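Fructose-bisphosphate aldolase class I (PDB 1W8S) belongs to the DeoC/LacD family of aldolases, enzymes built on the TIM-barrel fold. Local coordinates at residues 22-25 with 26-30. The protein carries 2 engineered substitutions. Sequence-based numbering, arbitrary orientation.
With FBP (1,6-di-O-phosphono-beta-D-fructofuranose), chain O.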
loop_
_atom_site.group_PDB
_atom_site.type_symbol
_atom_site.label_atom_id
_atom_site.label_comp_id
_atom_site.label_asym_id
_atom_site.label_seq_id
_atom_site.Cartn_x
_atom_site.Cartn_y
_atom_site.Cartn_z
ATOM N N ALA E 22 -22.681 -1.073 -24.259
ATOM C CA ALA E 22 -22.055 -0.969 -22.953
ATOM C C ALA E 22 -23.048 -1.422 -21.895
ATOM O O ALA E 22 -24.181 -0.986 -21.889
ATOM C CB ALA E 22 -21.652 0.468 -22.704
ATOM N N TYR E 23 -22.610 -2.275 -20.988
ATOM C CA TYR E 23 -23.467 -2.827 -19.980
ATOM C C TYR E 23 -22.731 -3.090 -18.664
ATOM O O TYR E 23 -22.981 -4.101 -18.007
ATOM C CB TYR E 23 -24.088 -4.098 -20.486
ATOM C CG TYR E 23 -25.222 -4.625 -19.674
ATOM C CD1 TYR E 23 -26.367 -3.862 -19.491
ATOM C CD2 TYR E 23 -25.195 -5.911 -19.142
ATOM C CE1 TYR E 23 -27.469 -4.358 -18.789
ATOM C CE2 TYR E 23 -26.298 -6.433 -18.441
ATOM C CZ TYR E 23 -27.422 -5.638 -18.260
ATOM O OH TYR E 23 -28.508 -6.107 -17.588
ATOM N N ASP E 24 -21.839 -2.173 -18.288
ATOM C CA ASP E 24 -21.241 -2.188 -16.943
ATOM C C ASP E 24 -22.044 -1.395 -15.931
ATOM O O ASP E 24 -21.626 -1.257 -14.783
ATOM C CB ASP E 24 -19.766 -1.710 -16.932
ATOM C CG ASP E 24 -19.573 -0.335 -17.575
ATOM O OD1 ASP E 24 -20.374 0.028 -18.480
ATOM O OD2 ASP E 24 -18.633 0.434 -17.272
ATOM N N HIS E 25 -23.217 -0.921 -16.326
ATOM C CA HIS E 25 -23.949 0.049 -15.529
ATOM C C HIS E 25 -24.415 -0.523 -14.197
ATOM O O HIS E 25 -24.569 0.205 -13.227
ATOM C CB HIS E 25 -25.128 0.583 -16.332
ATOM C CG HIS E 25 -24.728 1.247 -17.617
ATOM N ND1 HIS E 25 -24.024 0.597 -18.610
ATOM C CD2 HIS E 25 -24.963 2.501 -18.080
ATOM C CE1 HIS E 25 -23.818 1.431 -19.614
ATOM N NE2 HIS E 25 -24.390 2.589 -19.322
ATOM N N GLY E 26 -24.634 -1.832 -14.128
ATOM C CA GLY E 26 -25.092 -2.446 -12.894
ATOM C C GLY E 26 -24.207 -2.152 -11.685
ATOM O O GLY E 26 -24.688 -2.078 -10.573
ATOM N N ILE E 27 -22.904 -2.022 -11.905
ATOM C CA ILE E 27 -21.988 -1.639 -10.841
ATOM C C ILE E 27 -21.762 -0.125 -10.815
ATOM O O ILE E 27 -21.911 0.480 -9.783
ATOM C CB ILE E 27 -20.655 -2.466 -10.865
ATOM C CG1 ILE E 27 -19.859 -2.184 -9.557
ATOM C CG2 ILE E 27 -19.823 -2.109 -12.021
ATOM C CD1 ILE E 27 -18.640 -3.046 -9.319
ATOM N N GLU E 28 -21.522 0.494 -11.968
ATOM C CA GLU E 28 -21.196 1.946 -12.013
ATOM C C GLU E 28 -22.330 2.814 -11.508
ATOM O O GLU E 28 -22.107 3.809 -10.780
ATOM C CB GLU E 28 -20.799 2.363 -13.445
ATOM C CG GLU E 28 -19.482 1.746 -13.926
ATOM C CD GLU E 28 -18.252 2.259 -13.203
ATOM O OE1 GLU E 28 -18.257 3.404 -12.699
ATOM O OE2 GLU E 28 -17.264 1.491 -13.127
ATOM N N HIS E 29 -23.567 2.475 -11.892
ATOM C CA HIS E 29 -24.746 3.271 -11.510
ATOM C C HIS E 29 -25.775 2.514 -10.684
ATOM O O HIS E 29 -26.616 3.103 -10.021
ATOM C CB HIS E 29 -25.483 3.762 -12.760
ATOM C CG HIS E 29 -24.628 4.573 -13.667
ATOM N ND1 HIS E 29 -24.858 4.657 -15.023
ATOM C CD2 HIS E 29 -23.547 5.344 -13.416
ATOM C CE1 HIS E 29 -23.946 5.438 -15.573
ATOM N NE2 HIS E 29 -23.133 5.863 -14.623
ATOM N N GLY E 30 -25.759 1.201 -10.773
ATOM C CA GLY E 30 -26.728 0.420 -10.052
ATOM C C GLY E 30 -27.973 0.267 -10.891
ATOM O O GLY E 30 -28.087 0.877 -11.970
HETATM P P1 FBP O . -23.703 5.073 -21.627
HETATM O O1P FBP O . -24.918 4.613 -20.920
HETATM O O2P FBP O . -23.850 5.229 -23.170
HETATM O O3P FBP O . -23.155 6.405 -21.102
HETATM O O1 FBP O . -22.599 3.947 -21.390
HETATM C C1 FBP O . -21.270 4.127 -21.829
HETATM C C2 FBP O . -20.355 4.286 -20.606
HETATM O O2 FBP O . -19.000 4.549 -21.035
HETATM C C3 FBP O . -20.358 3.076 -19.662
HETATM O O3 FBP O . -19.566 1.980 -20.091
HETATM C C4 FBP O . -19.852 3.721 -18.373
HETATM O O4 FBP O . -20.191 3.034 -17.180
HETATM C C5 FBP O . -20.561 5.067 -18.413
HETATM O O5 FBP O . -20.747 5.398 -19.800
HETATM C C6 FBP O . -19.739 6.127 -17.689
HETATM O O6 FBP O . -20.379 7.382 -17.834
HETATM P P2 FBP O . -20.789 8.266 -16.541
HETATM O O4P FBP O . -22.098 8.939 -16.881
HETATM O O5P FBP O . -20.839 7.371 -15.302
HETATM O O6P FBP O . -19.806 9.436 -16.358
HETATM O O HOH W 1 -24.901 -4.212 -15.765
#
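His25 and His29 run alongside each other, one helical turn apart, and each grips a different phosphate of FBP. His25 NE2 donates to FBP O1P at 2.6 Å, with a weak second bond to the ester oxygen O1. His29 NE2 donates to FBP O5P at 2.8 Å in a nearly straight bond (169°). The other ring nitrogen of His29, ND1, is bonded to Asp33, which fixes the turn of the ring. Between the two phosphates, Asp24 accepts from two neighbouring hydroxyls of the sugar ring: FBP O3 reaches OD1 at 2.7 Å and FBP O4 reaches OD2 at 3.0 Å. Its chi1 of 54° places CG over the backbone, with N and C on its two flanks, which turns the carboxylate to the sugar.

Backbone bonds hold the turn together. His25 O takes two bonds, from His29 N at 2.8 Å and from Gly30 N at 2.9 Å, as the short helix ends. Asp24 O accepts from Ile27 N. A water joins Tyr23 O to Gly26 N.

The two histidine rings meet obliquely, their planes at 78°, with His25 CD2 3.7 Å from His29 ND1. Glu28 bends at chi2, and its CG lies 3.7 Å from Asp24 OD2. The two carboxylates are near each other, and Glu28 OE2 is bonded to Lys82 N.

The turn runs on from the end of strand 18-22 of the barrel, and Ala22, Asp24, His25, Glu28 and His29 line the ligand pocket. Trp235 of helix 232-235 meets the His25 ring edge-to-face, Tyr23 packs on helix 43-53, and Ile27 packs on Leu171 of a neighbouring subunit.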